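Local coordinates for protein NADH dehydrogenase, putative (Plasmodium falciparum, PDB 5JWC) that probably oxidises NADH and passes the electrons through a bound FAD to ubiquinone, as a membrane-associated type II NADH dehydrogenase, at residues 134-145 and 295-305. Sequence-based numbering, arbitrary orientation.
Sequences IAVGAKTNTFNI and WASGLAQTTLI. With FAD (flavin-adenine dinucleotide), chain C.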
ATOM      1  N   ILE A 134       8.281 -20.298 -21.906  1.00 28.33           N
ATOM      2  CA  ILE A 134       7.029 -20.281 -21.157  1.00 29.18           C
ATOM      3  C   ILE A 134       7.287 -20.462 -19.649  1.00 31.52           C
ATOM      4  O   ILE A 134       7.777 -21.500 -19.196  1.00 27.76           O
ATOM      5  CB  ILE A 134       6.059 -21.352 -21.654  1.00 26.93           C
ATOM      6  CG1 ILE A 134       5.868 -21.239 -23.178  1.00 31.23           C
ATOM      7  CG2 ILE A 134       4.715 -21.287 -20.885  1.00 26.67           C
ATOM      8  CD1 ILE A 134       4.875 -22.258 -23.748  1.00 29.82           C
ATOM      9  N   ALA A 135       6.967 -19.424 -18.888  1.00 29.46           N
ATOM     10  CA  ALA A 135       7.179 -19.433 -17.446  1.00 28.92           C
ATOM     11  C   ALA A 135       5.981 -18.807 -16.737  1.00 28.40           C
ATOM     12  O   ALA A 135       6.146 -17.895 -15.918  1.00 30.02           O
ATOM     13  CB  ALA A 135       8.455 -18.685 -17.093  1.00 23.93           C
ATOM     14  N   VAL A 136       4.785 -19.293 -17.049  1.00 29.28           N
ATOM     15  CA  VAL A 136       3.540 -18.665 -16.571  1.00 29.85           C
ATOM     16  C   VAL A 136       3.070 -19.183 -15.225  1.00 28.38           C
ATOM     17  O   VAL A 136       2.022 -18.775 -14.722  1.00 29.66           O
ATOM     18  CB  VAL A 136       2.403 -18.843 -17.585  1.00 32.47           C
ATOM     19  CG1 VAL A 136       2.787 -18.167 -18.897  1.00 29.62           C
ATOM     20  CG2 VAL A 136       2.088 -20.363 -17.795  1.00 29.91           C
ATOM     21  N   GLY A 137       3.848 -20.082 -14.634  1.00 29.35           N
ATOM     22  CA  GLY A 137       3.519 -20.582 -13.315  1.00 30.66           C
ATOM     23  C   GLY A 137       2.225 -21.377 -13.270  1.00 31.44           C
ATOM     24  O   GLY A 137       1.889 -22.094 -14.208  1.00 30.34           O
ATOM     25  N   ALA A 138       1.530 -21.273 -12.143  1.00 29.92           N
ATOM     26  CA  ALA A 138       0.291 -21.986 -11.910  1.00 30.84           C
ATOM     27  C   ALA A 138      -0.715 -21.064 -11.204  1.00 39.64           C
ATOM     28  O   ALA A 138      -0.399 -19.908 -10.901  1.00 35.76           O
ATOM     29  CB  ALA A 138       0.560 -23.240 -11.091  1.00 33.69           C
ATOM     30  N   LYS A 139      -1.933 -21.548 -10.977  1.00 38.43           N
ATOM     31  CA  LYS A 139      -2.923 -20.747 -10.260  1.00 39.21           C
ATOM     32  C   LYS A 139      -3.491 -21.508  -9.077  1.00 43.61           C
ATOM     33  O   LYS A 139      -3.143 -22.676  -8.839  1.00 41.58           O
ATOM     34  CB  LYS A 139      -4.033 -20.262 -11.206  1.00 42.15           C
ATOM     35  CG  LYS A 139      -4.952 -21.307 -11.828  1.00 46.12           C
ATOM     36  CD  LYS A 139      -5.902 -20.582 -12.812  1.00 57.57           C
ATOM     37  CE  LYS A 139      -6.853 -21.517 -13.547  1.00 50.37           C
ATOM     38  NZ  LYS A 139      -7.504 -22.448 -12.586  1.00 58.78           N
ATOM     39  N   THR A 140      -4.316 -20.829  -8.288  1.00 41.95           N
ATOM     40  CA  THR A 140      -4.841 -21.436  -7.076  1.00 45.18           C
ATOM     41  C   THR A 140      -5.826 -22.549  -7.440  1.00 42.62           C
ATOM     42  O   THR A 140      -6.526 -22.466  -8.447  1.00 42.92           O
ATOM     43  CB  THR A 140      -5.529 -20.394  -6.150  1.00 51.96           C
ATOM     44  OG1 THR A 140      -4.706 -19.221  -6.026  1.00 48.87           O
ATOM     45  CG2 THR A 140      -5.775 -20.986  -4.762  1.00 53.28           C
ATOM     46  N   ASN A 141      -5.841 -23.602  -6.636  1.00 45.12           N
ATOM     47  CA  ASN A 141      -6.755 -24.722  -6.839  1.00 48.26           C
ATOM     48  C   ASN A 141      -7.672 -24.925  -5.637  1.00 37.31           C
ATOM     49  O   ASN A 141      -7.202 -25.159  -4.529  1.00 39.81           O
ATOM     50  CB  ASN A 141      -5.976 -26.006  -7.112  1.00 46.31           C
ATOM     51  CG  ASN A 141      -6.880 -27.175  -7.484  1.00 52.34           C
ATOM     52  OD1 ASN A 141      -8.087 -27.010  -7.692  1.00 46.56           O
ATOM     53  ND2 ASN A 141      -6.288 -28.364  -7.589  1.00 55.67           N
ATOM     54  N   THR A 142      -8.975 -24.844  -5.871  1.00 38.85           N
ATOM     55  CA  THR A 142      -9.977 -25.001  -4.815  1.00 42.86           C
ATOM     56  C   THR A 142     -10.431 -26.444  -4.623  1.00 44.76           C
ATOM     57  O   THR A 142     -11.271 -26.715  -3.758  1.00 41.35           O
ATOM     58  CB  THR A 142     -11.229 -24.183  -5.101  1.00 42.28           C
ATOM     59  OG1 THR A 142     -11.919 -24.758  -6.223  1.00 50.15           O
ATOM     60  CG2 THR A 142     -10.868 -22.736  -5.402  1.00 49.47           C
ATOM     61  N   PHE A 143      -9.916 -27.350  -5.457  1.00 43.52           N
ATOM     62  CA  PHE A 143     -10.364 -28.745  -5.484  1.00 44.87           C
ATOM     63  C   PHE A 143     -11.884 -28.845  -5.712  1.00 44.04           C
ATOM     64  O   PHE A 143     -12.507 -29.835  -5.352  1.00 45.62           O
ATOM     65  CB  PHE A 143      -9.964 -29.458  -4.186  1.00 45.05           C
ATOM     66  CG  PHE A 143      -8.492 -29.361  -3.864  1.00 49.85           C
ATOM     67  CD1 PHE A 143      -7.535 -29.500  -4.861  1.00 55.99           C
ATOM     68  CD2 PHE A 143      -8.065 -29.101  -2.571  1.00 57.49           C
ATOM     69  CE1 PHE A 143      -6.179 -29.404  -4.566  1.00 54.22           C
ATOM     70  CE2 PHE A 143      -6.710 -28.999  -2.270  1.00 54.89           C
ATOM     71  CZ  PHE A 143      -5.771 -29.151  -3.268  1.00 52.91           C
ATOM     72  N   ASN A 144     -12.464 -27.799  -6.297  1.00 41.83           N
ATOM     73  CA  ASN A 144     -13.898 -27.700  -6.552  1.00 46.96           C
ATOM     74  C   ASN A 144     -14.732 -27.862  -5.287  1.00 46.23           C
ATOM     75  O   ASN A 144     -15.911 -28.175  -5.366  1.00 45.01           O
ATOM     76  CB  ASN A 144     -14.348 -28.737  -7.588  1.00 48.23           C
ATOM     77  CG  ASN A 144     -13.716 -28.515  -8.947  1.00 54.23           C
ATOM     78  OD1 ASN A 144     -13.015 -29.385  -9.470  1.00 54.82           O
ATOM     79  ND2 ASN A 144     -13.953 -27.340  -9.523  1.00 52.74           N
ATOM     80  N   ILE A 145     -14.113 -27.658  -4.129  1.00 42.31           N
ATOM     81  CA  ILE A 145     -14.821 -27.709  -2.860  1.00 41.04           C
ATOM     82  C   ILE A 145     -15.767 -26.527  -2.812  1.00 44.12           C
ATOM     83  O   ILE A 145     -15.374 -25.384  -3.059  1.00 44.17           O
ATOM     84  CB  ILE A 145     -13.854 -27.694  -1.664  1.00 42.29           C
ATOM     85  CG1 ILE A 145     -12.907 -28.886  -1.756  1.00 38.74           C
ATOM     86  CG2 ILE A 145     -14.617 -27.721  -0.341  1.00 40.51           C
ATOM     87  CD1 ILE A 145     -11.787 -28.845  -0.758  1.00 45.73           C
ATOM     88  N   TRP A 295      -6.880 -19.977   2.517  1.00 29.60           N
ATOM     89  CA  TRP A 295      -6.624 -21.196   1.763  1.00 31.95           C
ATOM     90  C   TRP A 295      -5.174 -21.207   1.268  1.00 33.65           C
ATOM     91  O   TRP A 295      -4.837 -20.556   0.278  1.00 31.08           O
ATOM     92  CB  TRP A 295      -7.598 -21.304   0.583  1.00 35.10           C
ATOM     93  CG  TRP A 295      -7.808 -22.694   0.070  1.00 35.35           C
ATOM     94  CD1 TRP A 295      -7.182 -23.294  -1.005  1.00 36.82           C
ATOM     95  CD2 TRP A 295      -8.726 -23.659   0.587  1.00 33.83           C
ATOM     96  NE1 TRP A 295      -7.657 -24.577  -1.167  1.00 34.48           N
ATOM     97  CE2 TRP A 295      -8.610 -24.817  -0.212  1.00 38.37           C
ATOM     98  CE3 TRP A 295      -9.641 -23.657   1.643  1.00 34.65           C
ATOM     99  CZ2 TRP A 295      -9.373 -25.955   0.025  1.00 41.33           C
ATOM    100  CZ3 TRP A 295     -10.401 -24.790   1.865  1.00 39.21           C
ATOM    101  CH2 TRP A 295     -10.260 -25.918   1.065  1.00 38.27           C
ATOM    102  N   ALA A 296      -4.313 -21.948   1.958  1.00 33.31           N
ATOM    103  CA  ALA A 296      -2.880 -21.765   1.766  1.00 37.65           C
ATOM    104  C   ALA A 296      -2.291 -22.771   0.797  1.00 44.98           C
ATOM    105  O   ALA A 296      -1.107 -22.706   0.485  1.00 55.00           O
ATOM    106  CB  ALA A 296      -2.148 -21.841   3.115  1.00 34.75           C
ATOM    107  N   SER A 297      -3.135 -23.667   0.298  1.00 43.65           N
ATOM    108  CA  SER A 297      -2.698 -24.831  -0.463  1.00 50.60           C
ATOM    109  C   SER A 297      -3.404 -24.970  -1.815  1.00 47.71           C
ATOM    110  O   SER A 297      -4.549 -24.558  -1.976  1.00 44.63           O
ATOM    111  CB  SER A 297      -2.932 -26.092   0.377  1.00 56.40           C
ATOM    112  OG  SER A 297      -4.251 -26.098   0.931  1.00 54.37           O
ATOM    113  N   GLY A 298      -2.703 -25.545  -2.790  1.00 51.63           N
ATOM    114  CA  GLY A 298      -3.324 -25.949  -4.038  1.00 48.23           C
ATOM    115  C   GLY A 298      -2.915 -25.231  -5.313  1.00 50.12           C
ATOM    116  O   GLY A 298      -3.152 -24.028  -5.485  1.00 53.21           O
ATOM    117  N   LEU A 299      -2.331 -25.997  -6.229  1.00 51.88           N
ATOM    118  CA  LEU A 299      -1.949 -25.509  -7.548  1.00 42.70           C
ATOM    119  C   LEU A 299      -2.807 -26.133  -8.644  1.00 47.33           C
ATOM    120  O   LEU A 299      -3.121 -27.319  -8.597  1.00 42.96           O
ATOM    121  CB  LEU A 299      -0.487 -25.822  -7.838  1.00 45.19           C
ATOM    122  CG  LEU A 299       0.632 -25.105  -7.083  1.00 48.66           C
ATOM    123  CD1 LEU A 299       1.943 -25.419  -7.786  1.00 46.02           C
ATOM    124  CD2 LEU A 299       0.382 -23.610  -7.024  1.00 46.63           C
ATOM    125  N   ALA A 300      -3.158 -25.330  -9.639  1.00 46.77           N
ATOM    126  CA  ALA A 300      -3.782 -25.818 -10.857  1.00 44.55           C
ATOM    127  C   ALA A 300      -3.120 -25.115 -12.032  1.00 41.47           C
ATOM    128  O   ALA A 300      -2.454 -24.094 -11.862  1.00 39.05           O
ATOM    129  CB  ALA A 300      -5.279 -25.569 -10.844  1.00 47.76           C
ATOM    130  N   GLN A 301      -3.288 -25.666 -13.222  1.00 36.02           N
ATOM    131  CA  GLN A 301      -2.633 -25.118 -14.392  1.00 39.20           C
ATOM    132  C   GLN A 301      -3.378 -23.904 -14.916  1.00 40.44           C
ATOM    133  O   GLN A 301      -4.597 -23.823 -14.816  1.00 40.33           O
ATOM    134  CB  GLN A 301      -2.513 -26.183 -15.486  1.00 41.53           C
ATOM    135  CG  GLN A 301      -1.507 -27.261 -15.136  1.00 45.90           C
ATOM    136  CD  GLN A 301      -0.129 -26.667 -14.836  1.00 51.40           C
ATOM    137  OE1 GLN A 301       0.455 -25.982 -15.686  1.00 47.03           O
ATOM    138  NE2 GLN A 301       0.394 -26.924 -13.627  1.00 43.60           N
ATOM    139  N   THR A 302      -2.637 -22.951 -15.469  1.00 40.26           N
ATOM    140  CA  THR A 302      -3.255 -21.778 -16.072  1.00 41.53           C
ATOM    141  C   THR A 302      -4.093 -22.174 -17.285  1.00 41.78           C
ATOM    142  O   THR A 302      -3.848 -23.206 -17.907  1.00 39.32           O
ATOM    143  CB  THR A 302      -2.212 -20.772 -16.529  1.00 36.02           C
ATOM    144  OG1 THR A 302      -1.327 -21.411 -17.461  1.00 33.85           O
ATOM    145  CG2 THR A 302      -1.412 -20.253 -15.335  1.00 38.06           C
ATOM    146  N   THR A 303      -5.048 -21.324 -17.645  1.00 46.53           N
ATOM    147  CA  THR A 303      -5.864 -21.556 -18.834  1.00 45.76           C
ATOM    148  C   THR A 303      -4.988 -21.586 -20.086  1.00 41.01           C
ATOM    149  O   THR A 303      -5.196 -22.403 -20.984  1.00 40.40           O
ATOM    150  CB  THR A 303      -6.980 -20.485 -18.974  1.00 47.48           C
ATOM    151  OG1 THR A 303      -6.389 -19.191 -19.138  1.00 54.99           O
ATOM    152  CG2 THR A 303      -7.845 -20.471 -17.736  1.00 41.64           C
ATOM    153  N   LEU A 304      -3.975 -20.731 -20.130  1.00 41.24           N
ATOM    154  CA  LEU A 304      -3.070 -20.718 -21.279  1.00 34.85           C
ATOM    155  C   LEU A 304      -2.432 -22.088 -21.537  1.00 41.13           C
ATOM    156  O   LEU A 304      -2.360 -22.556 -22.686  1.00 40.26           O
ATOM    157  CB  LEU A 304      -1.964 -19.687 -21.065  1.00 36.02           C
ATOM    158  CG  LEU A 304      -0.796 -19.761 -22.051  1.00 38.28           C
ATOM    159  CD1 LEU A 304      -1.318 -19.524 -23.474  1.00 42.20           C
ATOM    160  CD2 LEU A 304       0.302 -18.786 -21.725  1.00 41.71           C
ATOM    161  N   ILE A 305      -1.976 -22.731 -20.464  1.00 37.56           N
ATOM    162  CA  ILE A 305      -1.305 -24.019 -20.581  1.00 40.84           C
ATOM    163  C   ILE A 305      -2.311 -25.096 -21.011  1.00 38.38           C
ATOM    164  O   ILE A 305      -2.007 -25.934 -21.864  1.00 40.28           O
ATOM    165  CB  ILE A 305      -0.628 -24.419 -19.242  1.00 37.08           C
ATOM    166  CG1 ILE A 305       0.585 -23.530 -18.957  1.00 38.73           C
ATOM    167  CG2 ILE A 305      -0.200 -25.859 -19.263  1.00 38.59           C
ATOM    168  CD1 ILE A 305       1.725 -23.654 -19.959  1.00 40.16           C
TER
HETATM  169  PA  FAD C 601       5.536 -17.575 -10.744  1.00 27.38           P
HETATM  170  O1A FAD C 601       4.225 -17.650 -10.015  1.00 26.51           O
HETATM  171  O2A FAD C 601       6.679 -17.147  -9.894  1.00 23.19           O
HETATM  172  O5B FAD C 601       5.408 -16.611 -12.027  1.00 29.22           O
HETATM  173  C5B FAD C 601       4.425 -16.815 -13.017  1.00 24.53           C
HETATM  174  C4B FAD C 601       4.340 -15.520 -13.807  1.00 29.97           C
HETATM  175  O4B FAD C 601       3.571 -15.736 -14.974  1.00 30.34           O
HETATM  176  C3B FAD C 601       3.644 -14.417 -13.005  1.00 29.18           C
HETATM  177  O3B FAD C 601       4.316 -13.199 -13.243  1.00 27.79           O
HETATM  178  C2B FAD C 601       2.278 -14.327 -13.646  1.00 30.83           C
HETATM  179  O2B FAD C 601       1.763 -13.019 -13.550  1.00 30.48           O
HETATM  180  C1B FAD C 601       2.642 -14.682 -15.083  1.00 29.62           C
HETATM  181  N9A FAD C 601       1.531 -15.160 -15.911  1.00 33.78           N
HETATM  182  C8A FAD C 601       0.459 -15.932 -15.530  1.00 32.48           C
HETATM  183  N7A FAD C 601      -0.304 -16.146 -16.632  1.00 33.99           N
HETATM  184  C5A FAD C 601       0.266 -15.531 -17.692  1.00 33.91           C
HETATM  185  C6A FAD C 601      -0.105 -15.442 -19.025  1.00 35.28           C
HETATM  186  N6A FAD C 601      -1.172 -16.103 -19.471  1.00 34.88           N
HETATM  187  N1A FAD C 601       0.699 -14.741 -19.895  1.00 37.96           N
HETATM  188  C2A FAD C 601       1.854 -14.133 -19.439  1.00 34.19           C
HETATM  189  N3A FAD C 601       2.214 -14.223 -18.107  1.00 31.22           N
HETATM  190  C4A FAD C 601       1.422 -14.907 -17.251  1.00 31.86           C
HETATM  191  N1  FAD C 601       9.435 -21.861  -3.244  1.00 27.37           N
HETATM  192  C2  FAD C 601      10.628 -22.124  -2.628  1.00 28.77           C
HETATM  193  O2  FAD C 601      11.513 -22.699  -3.252  1.00 28.75           O
HETATM  194  N3  FAD C 601      10.853 -21.733  -1.319  1.00 32.29           N
HETATM  195  C4  FAD C 601       9.895 -21.067  -0.601  1.00 33.72           C
HETATM  196  O4  FAD C 601      10.132 -20.722   0.564  1.00 34.14           O
HETATM  197  C4X FAD C 601       8.683 -20.783  -1.219  1.00 29.83           C
HETATM  198  N5  FAD C 601       7.688 -20.116  -0.540  1.00 30.94           N
HETATM  199  C5X FAD C 601       6.485 -19.842  -1.182  1.00 29.31           C
HETATM  200  C6  FAD C 601       5.492 -19.152  -0.512  1.00 28.85           C
HETATM  201  C7  FAD C 601       4.278 -18.867  -1.126  1.00 30.57           C
HETATM  202  C7M FAD C 601       3.219 -18.121  -0.348  1.00 31.37           C
HETATM  203  C8  FAD C 601       4.060 -19.263  -2.439  1.00 28.88           C
HETATM  204  C8M FAD C 601       2.757 -18.968  -3.122  1.00 33.50           C
HETATM  205  C9  FAD C 601       5.062 -19.956  -3.121  1.00 27.00           C
HETATM  206  C9A FAD C 601       6.276 -20.240  -2.498  1.00 27.63           C
HETATM  207  N10 FAD C 601       7.278 -20.920  -3.169  1.00 26.42           N
HETATM  208  C10 FAD C 601       8.466 -21.181  -2.542  1.00 28.83           C
HETATM  209  C1' FAD C 601       7.076 -21.418  -4.571  1.00 27.03           C
HETATM  210  C2' FAD C 601       7.451 -20.458  -5.669  1.00 25.53           C
HETATM  211  O2' FAD C 601       6.740 -19.265  -5.491  1.00 26.38           O
HETATM  212  C3' FAD C 601       6.998 -21.075  -6.980  1.00 28.74           C
HETATM  213  O3' FAD C 601       7.521 -22.375  -7.131  1.00 27.64           O
HETATM  214  C4' FAD C 601       7.496 -20.156  -8.083  1.00 29.08           C
HETATM  215  O4' FAD C 601       6.678 -19.015  -8.039  1.00 28.11           O
HETATM  216  C5' FAD C 601       7.436 -20.796  -9.461  1.00 26.63           C
HETATM  217  O5' FAD C 601       7.994 -19.874 -10.375  1.00 28.60           O
HETATM  218  P   FAD C 601       7.276 -19.626 -11.795  1.00 26.52           P
HETATM  219  O1P FAD C 601       8.123 -18.680 -12.616  1.00 27.29           O
HETATM  220  O2P FAD C 601       7.056 -20.980 -12.410  1.00 29.70           O
HETATM  221  O3P FAD C 601       5.823 -19.012 -11.422  1.00 28.47           O
HETATM  222  O   HOH W   1       0.116 -23.171 -15.782  1.00 34.53           O
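A single water bridges Gly137 and Gln301 beside a two-stranded antiparallel sheet. It donates to Gly137 O (2.6 Å) and to Gln301 OE1, and it accepts from Thr302 N. In the sheet, Lys139 N gives a nearly straight bond to Ala300 O (2.7 Å, 175°), and Ala300 N returns one to Lys139 O (2.8 Å). Further along, Asn141 N reaches Gly298 O from above the carbonyl plane (3.0 Å), a more bent bond. The Lys139 side chain runs alongside the neighbouring strand, its CE 3.5 Å from Gln301 O.

Asn141 CG lies anti to the backbone N (chi1 -174°). OD1 can then accept from Phe143 N, which closes an Asx turn. Asn141 O sits over the centre of the Phe143 ring and takes a weak bond from Trp295 NE1. Ile145 CD1 meets the edge of the Trp295 indole at CH2 (3.8 Å).

Beside the FAD, the two branches of Val136 part. CG2 packs on Ile305 CG1 (3.7 Å), while CG1 touches both Leu304 CD2 and the adenine. Gly137 CA passes 3.4 Å from FAD O3P, the bridging oxygen of the pyrophosphate.

These strands join the FAD-binding part of the fold to the second Rossmann-type sheet, which holds strand 292-295 and probably serves NADH. Backbone bonds and one shared water fix this link, while apolar side chains flank the adenine.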